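Glucosamine-6-phosphate deaminase (Thermotoga maritima, PDB 1J5X) is a SIS-domain protein with an alpha/beta fold in which parallel beta strands are flanked by helices. Local coordinates at residues L218-F223 with A244-E249; S62-A67 with V226-A231; R76-R81 with K177-S182; S71-R76 with S170-A175. All coordinates share one frame; numbering follows the deposited sequence.

Contact 1 of 4, residues L218-F223 with A244-E249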
loop_
_atom_site.group_PDB
_atom_site.type_symbol
_atom_site.label_atom_id
_atom_site.label_comp_id
_atom_site.label_asym_id
_atom_site.label_seq_id
_atom_site.Cartn_x
_atom_site.Cartn_y
_atom_site.Cartn_z
ATOM N N LEU A 218 -2.847 12.018 3.021
ATOM C CA LEU A 218 -2.267 12.237 4.339
ATOM C C LEU A 218 -2.546 11.081 5.272
ATOM O O LEU A 218 -3.665 10.592 5.293
ATOM C CB LEU A 218 -2.869 13.519 4.946
ATOM C CG LEU A 218 -2.731 14.858 4.199
ATOM C CD1 LEU A 218 -3.240 16.026 5.138
ATOM C CD2 LEU A 218 -1.204 15.093 3.895
ATOM N N GLY A 219 -1.545 10.647 6.016
ATOM C CA GLY A 219 -1.782 9.568 6.992
ATOM C C GLY A 219 -0.516 9.356 7.801
ATOM O O GLY A 219 0.581 9.656 7.316
HETATM N N MSE A 220 -0.646 8.852 9.033
HETATM C CA MSE A 220 0.532 8.584 9.845
HETATM C C MSE A 220 0.914 7.112 9.896
HETATM O O MSE A 220 0.042 6.236 9.811
HETATM C CB MSE A 220 0.293 9.015 11.322
HETATM C CG MSE A 220 0.068 10.522 11.408
HETATM SE SE MSE A 220 -0.172 10.844 13.385
HETATM C CE MSE A 220 0.140 12.844 13.435
ATOM N N SER A 221 2.218 6.882 10.090
ATOM C CA SER A 221 2.774 5.551 10.264
ATOM C C SER A 221 2.301 4.600 9.178
ATOM O O SER A 221 2.554 4.884 8.019
ATOM C CB SER A 221 2.378 5.026 11.657
ATOM O OG SER A 221 2.768 5.977 12.626
ATOM N N GLU A 222 1.683 3.465 9.533
ATOM C CA GLU A 222 1.183 2.572 8.479
ATOM C C GLU A 222 0.302 3.331 7.457
ATOM O O GLU A 222 0.342 2.984 6.245
ATOM C CB GLU A 222 0.314 1.445 9.013
ATOM C CG GLU A 222 1.066 0.360 9.740
ATOM C CD GLU A 222 1.288 0.727 11.271
ATOM O OE1 GLU A 222 1.423 1.916 11.612
ATOM O OE2 GLU A 222 1.388 -0.195 12.108
ATOM N N PHE A 223 -0.467 4.320 7.927
ATOM C CA PHE A 223 -1.350 5.075 6.998
ATOM C C PHE A 223 -0.592 6.035 6.087
ATOM O O PHE A 223 -1.163 6.536 5.108
ATOM C CB PHE A 223 -2.433 5.796 7.773
ATOM C CG PHE A 223 -3.415 4.847 8.444
ATOM C CD1 PHE A 223 -3.305 3.435 8.261
ATOM C CD2 PHE A 223 -4.410 5.374 9.266
ATOM C CE1 PHE A 223 -4.180 2.538 8.876
ATOM C CE2 PHE A 223 -5.302 4.510 9.913
ATOM C CZ PHE A 223 -5.194 3.077 9.718
ATOM N N ALA A 244 2.208 12.451 -1.063
ATOM C CA ALA A 244 1.810 11.967 0.254
ATOM C C ALA A 244 2.658 12.554 1.385
ATOM O O ALA A 244 3.829 12.792 1.188
ATOM C CB ALA A 244 1.891 10.486 0.247
ATOM N N TYR A 245 2.062 12.772 2.577
ATOM C CA TYR A 245 2.796 13.262 3.714
ATOM C C TYR A 245 2.206 12.640 4.977
ATOM O O TYR A 245 1.026 12.211 4.975
ATOM C CB TYR A 245 2.624 14.796 3.881
ATOM C CG TYR A 245 3.245 15.598 2.782
ATOM C CD1 TYR A 245 4.611 15.901 2.805
ATOM C CD2 TYR A 245 2.489 15.992 1.690
ATOM C CE1 TYR A 245 5.225 16.621 1.720
ATOM C CE2 TYR A 245 3.074 16.703 0.607
ATOM C CZ TYR A 245 4.443 17.018 0.637
ATOM O OH TYR A 245 5.008 17.785 -0.330
ATOM N N SER A 246 3.008 12.649 6.042
ATOM C CA SER A 246 2.505 12.227 7.360
ATOM C C SER A 246 1.516 13.394 7.681
ATOM O O SER A 246 1.821 14.582 7.440
ATOM C CB SER A 246 3.642 12.198 8.405
ATOM O OG SER A 246 3.093 11.827 9.663
ATOM N N THR A 247 0.376 13.062 8.274
ATOM C CA THR A 247 -0.708 14.046 8.397
ATOM C C THR A 247 -0.426 15.485 8.780
ATOM O O THR A 247 -0.817 16.421 8.012
ATOM C CB THR A 247 -1.822 13.440 9.267
ATOM O OG1 THR A 247 -2.177 12.146 8.727
ATOM C CG2 THR A 247 -3.089 14.308 9.233
ATOM N N LEU A 248 0.151 15.674 9.952
ATOM C CA LEU A 248 0.418 17.017 10.451
ATOM C C LEU A 248 1.610 17.660 9.746
ATOM O O LEU A 248 1.819 18.873 9.894
ATOM C CB LEU A 248 0.669 16.964 11.970
ATOM C CG LEU A 248 -0.527 16.383 12.717
ATOM C CD1 LEU A 248 -0.251 16.325 14.163
ATOM C CD2 LEU A 248 -1.787 17.207 12.376
ATOM N N GLU A 249 2.372 16.876 8.958
ATOM C CA GLU A 249 3.551 17.455 8.277
ATOM C C GLU A 249 3.092 18.402 7.214
ATOM O O GLU A 249 3.855 19.277 6.806
ATOM C CB GLU A 249 4.379 16.370 7.568
ATOM C CG GLU A 249 5.196 15.568 8.577
ATOM C CD GLU A 249 6.333 16.421 9.196
ATOM O OE1 GLU A 249 7.344 16.732 8.500
ATOM O OE2 GLU A 249 6.222 16.802 10.355
HETATM O O HOH W 1 -3.227 10.186 10.019
#
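Leu218 and Tyr245 sit side by side on neighbouring parallel strands, their CA atoms 5.2 Å apart, and the touching parts, residues 218-220 and 245-248, run 73° apart end to end. Gly219 N gives a hydrogen bond of 3.2 Å to Tyr245 O, in the plane of that carbonyl. The same oxygen, Tyr245 O, also takes a CA-H...O contact from Leu218 CA at 3.4 Å. Gly219 O answers in the other direction, receiving the CA-H of Ser246 with Ser246 CA 3.2 Å away.

Among the side chains, Leu218 and Tyr245 lie on one face of the sheet. Leu218 CD2 touches Tyr245 CB at 3.8 Å and lies near the plane of the ring, at its edge; the ring itself leads away, and Tyr245 OH bonds to Glu243. These are the C-terminal ends of the two strands of a beta-alpha-beta unit: strand 214-218 runs into helix 222-238, which returns the chain to strand 241-245 at the border of the four-stranded parallel sheet.

Just past the strands, Thr247 OG1, turned beside its own backbone N (chi1 -52°), lies 3.1 Å from Gly219 CA. A water sits 2.6 Å from Thr247 OG1 and weakly accepts from Met220 N, a loose water bridge between the two loops. Met220, a selenomethionine, crosses Thr247 at about a right angle, its CG passing by Ser246 OG and Thr247 OG1. Met220 CE, at the end of an extended chain, lies 3.6 Å from Leu248 CD1. Helix 222-238 begins straight after Ser221, and Glu222 in its first turn forms a salt bridge with Arg76.

Contact 2 of 4, residues S62-A67 with V226-A231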
loop_
_atom_site.group_PDB
_atom_site.type_symbol
_atom_site.label_atom_id
_atom_site.label_comp_id
_atom_site.label_asym_id
_atom_site.label_seq_id
_atom_site.Cartn_x
_atom_site.Cartn_y
_atom_site.Cartn_z
ATOM N N SER A 62 5.293 0.284 -6.016
ATOM C CA SER A 62 4.215 -0.168 -5.103
ATOM C C SER A 62 4.714 -1.192 -4.115
ATOM O O SER A 62 4.189 -1.254 -2.978
ATOM C CB SER A 62 3.025 -0.828 -5.849
ATOM O OG SER A 62 2.583 0.076 -6.810
ATOM N N SER A 63 5.694 -2.021 -4.518
ATOM C CA SER A 63 6.186 -3.051 -3.592
ATOM C C SER A 63 7.082 -2.423 -2.492
ATOM O O SER A 63 7.280 -2.984 -1.416
ATOM C CB SER A 63 6.938 -4.140 -4.337
ATOM O OG SER A 63 6.032 -5.136 -4.851
ATOM N N TYR A 64 7.648 -1.272 -2.792
ATOM C CA TYR A 64 8.410 -0.597 -1.741
ATOM C C TYR A 64 7.369 -0.002 -0.827
ATOM O O TYR A 64 7.545 0.029 0.401
ATOM C CB TYR A 64 9.312 0.529 -2.298
ATOM C CG TYR A 64 9.788 1.492 -1.219
ATOM C CD1 TYR A 64 10.767 1.104 -0.287
ATOM C CD2 TYR A 64 9.146 2.750 -1.078
ATOM C CE1 TYR A 64 11.110 1.925 0.809
ATOM C CE2 TYR A 64 9.480 3.603 0.051
ATOM C CZ TYR A 64 10.448 3.153 0.978
ATOM O OH TYR A 64 10.690 3.870 2.147
ATOM N N ASN A 65 6.301 0.556 -1.398
ATOM C CA ASN A 65 5.276 1.116 -0.502
ATOM C C ASN A 65 4.666 0.058 0.401
ATOM O O ASN A 65 4.298 0.349 1.566
ATOM C CB ASN A 65 4.164 1.816 -1.312
ATOM C CG ASN A 65 4.710 3.012 -2.092
ATOM O OD1 ASN A 65 5.612 3.720 -1.632
ATOM N ND2 ASN A 65 4.144 3.255 -3.255
ATOM N N LEU A 66 4.544 -1.159 -0.118
ATOM C CA LEU A 66 3.997 -2.282 0.604
ATOM C C LEU A 66 4.995 -2.621 1.736
ATOM O O LEU A 66 4.604 -2.777 2.915
ATOM C CB LEU A 66 3.851 -3.443 -0.370
ATOM C CG LEU A 66 3.329 -4.767 0.160
ATOM C CD1 LEU A 66 2.048 -4.554 0.874
ATOM C CD2 LEU A 66 3.155 -5.794 -1.044
ATOM N N ALA A 67 6.283 -2.681 1.395
ATOM C CA ALA A 67 7.380 -2.987 2.352
ATOM C C ALA A 67 7.384 -1.949 3.481
ATOM O O ALA A 67 7.525 -2.284 4.647
ATOM C CB ALA A 67 8.762 -2.939 1.627
ATOM N N VAL A 226 0.166 3.781 3.336
ATOM C CA VAL A 226 -1.066 3.657 2.534
ATOM C C VAL A 226 -1.162 4.908 1.651
ATOM O O VAL A 226 -1.604 4.817 0.498
ATOM C CB VAL A 226 -2.331 3.621 3.450
ATOM C CG1 VAL A 226 -3.601 3.839 2.634
ATOM C CG2 VAL A 226 -2.399 2.253 4.181
ATOM N N SER A 227 -0.779 6.053 2.218
ATOM C CA SER A 227 -0.829 7.348 1.493
ATOM C C SER A 227 0.173 7.378 0.339
ATOM O O SER A 227 -0.150 7.819 -0.774
ATOM C CB SER A 227 -0.630 8.494 2.494
ATOM O OG SER A 227 -1.809 8.589 3.354
ATOM N N LEU A 228 1.379 6.837 0.561
ATOM C CA LEU A 228 2.362 6.820 -0.527
ATOM C C LEU A 228 1.853 5.980 -1.674
ATOM O O LEU A 228 1.978 6.372 -2.869
ATOM C CB LEU A 228 3.693 6.222 -0.102
ATOM C CG LEU A 228 4.856 7.146 0.167
ATOM C CD1 LEU A 228 6.082 6.190 0.256
ATOM C CD2 LEU A 228 5.091 8.281 -0.927
ATOM N N GLU A 229 1.301 4.807 -1.333
ATOM C CA GLU A 229 0.757 3.912 -2.327
ATOM C C GLU A 229 -0.451 4.623 -3.017
ATOM O O GLU A 229 -0.575 4.572 -4.260
ATOM C CB GLU A 229 0.295 2.582 -1.684
ATOM C CG GLU A 229 -0.439 1.583 -2.628
ATOM C CD GLU A 229 0.392 1.087 -3.834
ATOM O OE1 GLU A 229 1.561 1.519 -3.979
ATOM O OE2 GLU A 229 -0.146 0.271 -4.599
ATOM N N SER A 230 -1.261 5.350 -2.238
ATOM C CA SER A 230 -2.419 6.033 -2.853
ATOM C C SER A 230 -1.940 7.040 -3.944
ATOM O O SER A 230 -2.480 7.102 -5.078
ATOM C CB SER A 230 -3.183 6.776 -1.792
ATOM O OG SER A 230 -3.845 5.816 -0.954
ATOM N N ALA A 231 -0.940 7.824 -3.609
ATOM C CA ALA A 231 -0.442 8.789 -4.586
ATOM C C ALA A 231 0.059 8.101 -5.825
ATOM O O ALA A 231 -0.212 8.547 -6.955
ATOM C CB ALA A 231 0.662 9.679 -3.936
#
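Asn65 and Glu229 face each other between two nearly antiparallel helices, whose short axes approach to 8.8 Å. Their flat ends are well twisted, the amide and carboxylate planes lying 64° apart, yet the bond between them is straight: Asn65 ND2 donates to Glu229 OE1 over 3.2 Å with an N-H...O angle of 168°. The acceptor lies almost in the plane of the amide and is met nearly along its own C-O axis. Glu229 gets there by a bend: CG leaves anti to its backbone N, and chi2 of 61° then turns the carboxylate back toward the helix of residues 62-67.

The other branch of the amide looks onto carbon. Asn65 OD1 packs against Leu228 CD1 at 3.1 Å, a tight approach, with the two side chains crossing at about a right angle. Leu228 CD1 also reaches the rim of Tyr64, lying near the ring plane 4.3 Å from Tyr64 CE2. One turn back from Asn65, Ser62 sets its CB and OG beside the carboxylate; Ser62 OG lies 3.3 Å from Glu229 OE1, at best a weak bond, and its stronger polar partner is Lys233. Lys233 also forms a salt bridge with Glu229 OE2, while Phe164 of helix 162-179 touches the Glu229 side chain.

The contact thus brings a helix of the SIS domain against helix 222-238 through buried polar groups. Both carboxylate oxygens of Glu229 have a donor, the amide of Asn65 on one and the ammonium of Lys233 on the other, which should restrain the rotation of the carboxylate.

Contact 3 of 4, residues R76-R81 with K177-S182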
loop_
_atom_site.group_PDB
_atom_site.type_symbol
_atom_site.label_atom_id
_atom_site.label_comp_id
_atom_site.label_asym_id
_atom_site.label_seq_id
_atom_site.Cartn_x
_atom_site.Cartn_y
_atom_site.Cartn_z
ATOM N N ARG A 76 5.550 -2.612 15.187
ATOM C CA ARG A 76 4.466 -2.323 16.153
ATOM C C ARG A 76 3.994 -3.580 16.901
ATOM O O ARG A 76 3.863 -3.595 18.147
ATOM C CB ARG A 76 3.260 -1.700 15.419
ATOM C CG ARG A 76 2.094 -1.285 16.353
ATOM C CD ARG A 76 0.899 -0.686 15.634
ATOM N NE ARG A 76 1.238 0.483 14.799
ATOM C CZ ARG A 76 1.504 1.701 15.262
ATOM N NH1 ARG A 76 1.479 1.944 16.585
ATOM N NH2 ARG A 76 1.811 2.701 14.414
ATOM N N VAL A 77 3.717 -4.637 16.168
ATOM C CA VAL A 77 3.199 -5.819 16.847
ATOM C C VAL A 77 4.212 -6.819 17.320
ATOM O O VAL A 77 3.935 -7.549 18.300
ATOM C CB VAL A 77 2.096 -6.555 16.019
ATOM C CG1 VAL A 77 1.016 -5.555 15.566
ATOM C CG2 VAL A 77 2.706 -7.275 14.837
ATOM N N LEU A 78 5.388 -6.884 16.706
ATOM C CA LEU A 78 6.399 -7.849 17.174
ATOM C C LEU A 78 7.510 -7.214 18.004
ATOM O O LEU A 78 8.323 -7.922 18.564
ATOM C CB LEU A 78 7.064 -8.585 15.984
ATOM C CG LEU A 78 6.102 -9.547 15.308
ATOM C CD1 LEU A 78 6.714 -9.978 13.952
ATOM C CD2 LEU A 78 5.919 -10.804 16.222
ATOM N N LYS A 79 7.530 -5.887 18.066
ATOM C CA LYS A 79 8.539 -5.149 18.807
ATOM C C LYS A 79 9.946 -5.492 18.389
ATOM O O LYS A 79 10.792 -5.689 19.224
ATOM C CB LYS A 79 8.424 -5.435 20.332
ATOM C CG LYS A 79 7.068 -5.347 20.864
ATOM C CD LYS A 79 6.401 -4.087 20.466
ATOM C CE LYS A 79 4.956 -4.117 20.945
ATOM N NZ LYS A 79 4.791 -3.135 22.063
ATOM N N ILE A 80 10.216 -5.541 17.095
ATOM C CA ILE A 80 11.555 -5.866 16.603
ATOM C C ILE A 80 11.961 -4.698 15.725
ATOM O O ILE A 80 11.107 -3.965 15.257
ATOM C CB ILE A 80 11.498 -7.156 15.756
ATOM C CG1 ILE A 80 10.502 -6.971 14.611
ATOM C CG2 ILE A 80 10.992 -8.311 16.604
ATOM C CD1 ILE A 80 10.304 -8.213 13.784
ATOM N N ARG A 81 13.245 -4.500 15.525
ATOM C CA ARG A 81 13.707 -3.408 14.705
ATOM C C ARG A 81 13.399 -3.752 13.223
ATOM O O ARG A 81 13.673 -4.876 12.827
ATOM C CB ARG A 81 15.217 -3.239 14.882
ATOM C CG ARG A 81 15.618 -2.785 16.319
ATOM C CD ARG A 81 17.147 -2.881 16.561
ATOM N NE ARG A 81 17.602 -4.274 16.596
ATOM C CZ ARG A 81 18.783 -4.715 16.154
ATOM N NH1 ARG A 81 19.678 -3.874 15.622
ATOM N NH2 ARG A 81 19.067 -6.019 16.227
ATOM N N LYS A 177 -0.156 -13.444 14.223
ATOM C CA LYS A 177 -0.121 -14.869 14.629
ATOM C C LYS A 177 1.205 -15.200 15.294
ATOM O O LYS A 177 1.264 -15.956 16.305
ATOM C CB LYS A 177 -0.341 -15.819 13.407
ATOM C CG LYS A 177 -1.735 -15.867 12.892
ATOM C CD LYS A 177 -2.693 -16.378 14.026
ATOM C CE LYS A 177 -4.078 -16.736 13.456
ATOM N NZ LYS A 177 -5.115 -17.086 14.537
ATOM N N ILE A 178 2.297 -14.656 14.780
ATOM C CA ILE A 178 3.599 -14.948 15.372
ATOM C C ILE A 178 3.678 -14.347 16.796
ATOM O O ILE A 178 4.234 -14.976 17.714
ATOM C CB ILE A 178 4.724 -14.402 14.510
ATOM C CG1 ILE A 178 4.794 -15.266 13.246
ATOM C CG2 ILE A 178 6.069 -14.384 15.264
ATOM C CD1 ILE A 178 5.775 -14.804 12.225
ATOM N N ALA A 179 3.084 -13.168 16.947
ATOM C CA ALA A 179 3.114 -12.492 18.253
ATOM C C ALA A 179 2.204 -13.138 19.279
ATOM O O ALA A 179 2.378 -12.912 20.466
ATOM C CB ALA A 179 2.706 -11.037 18.097
ATOM N N GLY A 180 1.253 -13.928 18.819
ATOM C CA GLY A 180 0.255 -14.499 19.706
ATOM C C GLY A 180 -0.925 -13.547 19.940
ATOM O O GLY A 180 -1.684 -13.724 20.909
ATOM N N ASN A 181 -1.089 -12.539 19.070
ATOM C CA ASN A 181 -2.210 -11.596 19.140
ATOM C C ASN A 181 -3.446 -12.140 18.478
ATOM O O ASN A 181 -3.361 -12.982 17.566
ATOM C CB ASN A 181 -1.893 -10.249 18.473
ATOM C CG ASN A 181 -0.702 -9.589 19.083
ATOM O OD1 ASN A 181 -0.472 -9.714 20.302
ATOM N ND2 ASN A 181 0.051 -8.878 18.280
ATOM N N SER A 182 -4.612 -11.657 18.913
ATOM C CA SER A 182 -5.866 -12.127 18.335
ATOM C C SER A 182 -6.005 -11.624 16.902
ATOM O O SER A 182 -5.739 -10.462 16.622
ATOM C CB SER A 182 -7.085 -11.588 19.102
ATOM O OG SER A 182 -8.262 -11.987 18.407
HETATM O O HOH W 2 1.866 -7.024 19.990
#
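Val77 O accepts a hydrogen bond of 2.7 Å from a water, and Asn181 ND2 donates to that water over 3.1 Å. This water bridge joins the last turn of helix 62-78 to the turn that follows helix 162-179; no direct hydrogen bond spans the two segments. Asn181 ND2 has a second partner in Asp176 OD1, so its amide is held from the last turns of the helix before it as well as through the water. Asn181 ND2 also lies 3.8 Å from Val77 CB, which places the amide close alongside the valine.

Beside this polar link is a small apolar patch. Leu78 CD2 is the branch that does the touching, meeting Ile178 CG2 and Ala179 CB each at 3.7 Å. Ile178 carries CG2 anti to its backbone N (chi1 -71° for CG1), and that turn offers the methyl to the leucine, whose side chain crosses it obliquely. The methyl of Ala179 also faces Val77 O, so it packs against Val77 O and Leu78 CD2 together. The backbones come nearest at this level, with Leu78 CA and Ala179 CA 5.8 Å apart. The patch is at the protein surface.

Both helices stop here at residues of positive phi, Lys79 and Gly180. After Lys79 the chain passes into strand 81-86, where Arg81 bonds to Val55 of the adjacent strand. Gly180 is the C-prime residue of a Schellman motif: Asn181 N returns to Asp176 O, and Gly180 N reaches Lys177 O weakly. What is joined, then, is a pair of helix C-termini of the SIS domain's alpha/beta layer, one of them closed by a Schellman turn.

Contact 4 of 4, residues S71-R76 with S170-A175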
loop_
_atom_site.group_PDB
_atom_site.type_symbol
_atom_site.label_atom_id
_atom_site.label_comp_id
_atom_site.label_asym_id
_atom_site.label_seq_id
_atom_site.Cartn_x
_atom_site.Cartn_y
_atom_site.Cartn_z
ATOM N N SER A 71 6.504 -2.834 7.330
ATOM C CA SER A 71 7.632 -2.637 8.263
ATOM C C SER A 71 7.101 -1.913 9.542
ATOM O O SER A 71 7.464 -2.272 10.695
ATOM C CB SER A 71 8.779 -1.816 7.627
ATOM O OG SER A 71 8.472 -0.449 7.393
ATOM N N TYR A 72 6.245 -0.923 9.353
ATOM C CA TYR A 72 5.707 -0.221 10.554
ATOM C C TYR A 72 4.926 -1.232 11.403
ATOM O O TYR A 72 5.063 -1.295 12.635
ATOM C CB TYR A 72 4.693 0.880 10.224
ATOM C CG TYR A 72 5.231 2.197 9.716
ATOM C CD1 TYR A 72 5.766 3.129 10.585
ATOM C CD2 TYR A 72 5.165 2.512 8.376
ATOM C CE1 TYR A 72 6.236 4.359 10.126
ATOM C CE2 TYR A 72 5.609 3.704 7.906
ATOM C CZ TYR A 72 6.148 4.637 8.780
ATOM O OH TYR A 72 6.581 5.854 8.306
ATOM N N TYR A 73 4.045 -1.999 10.757
ATOM C CA TYR A 73 3.219 -2.948 11.501
ATOM C C TYR A 73 4.017 -4.031 12.222
ATOM O O TYR A 73 3.696 -4.419 13.371
ATOM C CB TYR A 73 2.188 -3.573 10.570
ATOM C CG TYR A 73 1.013 -4.205 11.298
ATOM C CD1 TYR A 73 0.074 -3.417 11.962
ATOM C CD2 TYR A 73 0.869 -5.581 11.356
ATOM C CE1 TYR A 73 -0.986 -3.990 12.676
ATOM C CE2 TYR A 73 -0.189 -6.168 12.052
ATOM C CZ TYR A 73 -1.115 -5.376 12.724
ATOM O OH TYR A 73 -2.116 -5.942 13.486
ATOM N N PHE A 74 5.016 -4.579 11.551
ATOM C CA PHE A 74 5.867 -5.587 12.208
ATOM C C PHE A 74 6.571 -5.060 13.450
ATOM O O PHE A 74 6.622 -5.735 14.496
ATOM C CB PHE A 74 6.948 -6.115 11.264
ATOM C CG PHE A 74 6.569 -7.406 10.641
ATOM C CD1 PHE A 74 5.471 -7.472 9.794
ATOM C CD2 PHE A 74 7.333 -8.562 10.870
ATOM C CE1 PHE A 74 5.134 -8.660 9.177
ATOM C CE2 PHE A 74 7.004 -9.770 10.258
ATOM C CZ PHE A 74 5.913 -9.826 9.415
ATOM N N GLU A 75 7.123 -3.868 13.342
ATOM C CA GLU A 75 7.781 -3.272 14.492
ATOM C C GLU A 75 6.725 -3.045 15.584
ATOM O O GLU A 75 6.995 -3.270 16.769
ATOM C CB GLU A 75 8.388 -1.913 14.147
ATOM C CG GLU A 75 9.054 -1.278 15.341
ATOM C CD GLU A 75 9.815 0.049 15.053
ATOM O OE1 GLU A 75 9.389 0.851 14.198
ATOM O OE2 GLU A 75 10.839 0.289 15.730
ATOM N N ARG A 76 5.550 -2.612 15.187
ATOM C CA ARG A 76 4.466 -2.323 16.153
ATOM C C ARG A 76 3.994 -3.580 16.901
ATOM O O ARG A 76 3.863 -3.595 18.147
ATOM C CB ARG A 76 3.260 -1.700 15.419
ATOM C CG ARG A 76 2.094 -1.285 16.353
ATOM C CD ARG A 76 0.899 -0.686 15.634
ATOM N NE ARG A 76 1.238 0.483 14.799
ATOM C CZ ARG A 76 1.504 1.701 15.262
ATOM N NH1 ARG A 76 1.479 1.944 16.585
ATOM N NH2 ARG A 76 1.811 2.701 14.414
ATOM N N SER A 170 -2.160 -10.404 4.293
ATOM C CA SER A 170 -1.504 -11.641 4.701
ATOM C C SER A 170 -0.341 -11.469 5.680
ATOM O O SER A 170 -0.211 -12.250 6.649
ATOM C CB SER A 170 -0.957 -12.424 3.453
ATOM O OG SER A 170 -1.988 -12.596 2.491
ATOM N N LEU A 171 0.515 -10.480 5.443
ATOM C CA LEU A 171 1.673 -10.294 6.287
ATOM C C LEU A 171 1.234 -9.662 7.616
ATOM O O LEU A 171 1.852 -9.976 8.587
ATOM C CB LEU A 171 2.751 -9.423 5.601
ATOM C CG LEU A 171 3.269 -10.006 4.272
ATOM C CD1 LEU A 171 4.351 -9.080 3.670
ATOM C CD2 LEU A 171 3.777 -11.381 4.513
HETATM N N MSE A 172 0.213 -8.798 7.630
HETATM C CA MSE A 172 -0.224 -8.231 8.944
HETATM C C MSE A 172 -0.743 -9.405 9.780
HETATM O O MSE A 172 -0.417 -9.577 10.966
HETATM C CB MSE A 172 -1.318 -7.222 8.722
HETATM C CG MSE A 172 -0.782 -5.981 8.066
HETATM SE SE MSE A 172 -2.198 -4.662 7.781
HETATM C CE MSE A 172 -2.344 -3.949 9.605
ATOM N N PHE A 173 -1.589 -10.223 9.160
ATOM C CA PHE A 173 -2.155 -11.396 9.860
ATOM C C PHE A 173 -1.059 -12.320 10.365
ATOM O O PHE A 173 -1.074 -12.786 11.528
ATOM C CB PHE A 173 -3.166 -12.088 8.899
ATOM C CG PHE A 173 -3.872 -13.298 9.482
ATOM C CD1 PHE A 173 -3.242 -14.527 9.527
ATOM C CD2 PHE A 173 -5.163 -13.193 9.941
ATOM C CE1 PHE A 173 -3.889 -15.665 10.019
ATOM C CE2 PHE A 173 -5.840 -14.357 10.448
ATOM C CZ PHE A 173 -5.191 -15.563 10.477
ATOM N N LEU A 174 -0.086 -12.600 9.522
ATOM C CA LEU A 174 1.056 -13.434 9.915
ATOM C C LEU A 174 1.842 -12.844 11.128
ATOM O O LEU A 174 2.289 -13.565 12.063
ATOM C CB LEU A 174 2.002 -13.570 8.713
ATOM C CG LEU A 174 3.283 -14.400 8.869
ATOM C CD1 LEU A 174 3.915 -14.751 7.550
ATOM C CD2 LEU A 174 4.260 -13.592 9.572
ATOM N N ALA A 175 2.046 -11.536 11.109
ATOM C CA ALA A 175 2.775 -10.938 12.237
ATOM C C ALA A 175 2.002 -11.136 13.547
ATOM O O ALA A 175 2.606 -11.487 14.590
ATOM C CB ALA A 175 2.949 -9.430 12.017
#
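Tyr73 and Met172 make the first of two CH-pi contacts between helices that run almost parallel, their short axes 9.8 Å apart. The methyl CE of Met172, a selenomethionine, stands 3.4 Å from the centroid of the Tyr73 ring, over one face. A bend at chi3 of 78° carries it there. Met172 SE is 4.7 Å from the Tyr73 ring centroid, close to the ring normal, a Met-aromatic contact. The second CH-pi contact is Ala175 CB over a face of Phe74, 3.9 Å from that ring's centroid.

Plain apolar packing fills in around the rings. Tyr73 CE2 lies 3.7 Å from Met172 CB, and Phe74 CZ is 4.1 Å from Leu174 CD2, while Phe74 CE1 comes near Leu171 CB. Phe74 also meets Phe57 edge to face.

Two polar groups border the rings. Leu171 O lies obliquely to the Phe74 ring, 3.6 Å from Phe74 CE1. The polar end of Tyr73 is engaged: its OH bonds to Asp176 OD2, just beyond the segment.

No hydrogen bond crosses between the two segments. The pairing therefore rests on dispersion and CH-pi attraction in a buried setting.

Helix 62-78 threads three of the four contacts: contact 2 uses its first turns, contact 4 its later ones, contact 3 its end. Contacts 3 and 4, with centres 7 Å apart, pair it with helix 162-179 and share Arg76; Asp176 serves both, bonding Asn181 and Tyr73. Both nest inside the long loop closed by contact 2, which joins helix 62-78 to helix 222-238, its centre about 4 Å from the chain's centre. Contact 1, with its centre 12 Å from that of contact 2, lies where strand 214-218 of the four-stranded sheet leads into helix 222-238. A salt bridge between Arg76 and Glu222 ties contacts 3 and 4 to contact 1, so the two sheets are linked through packed helices.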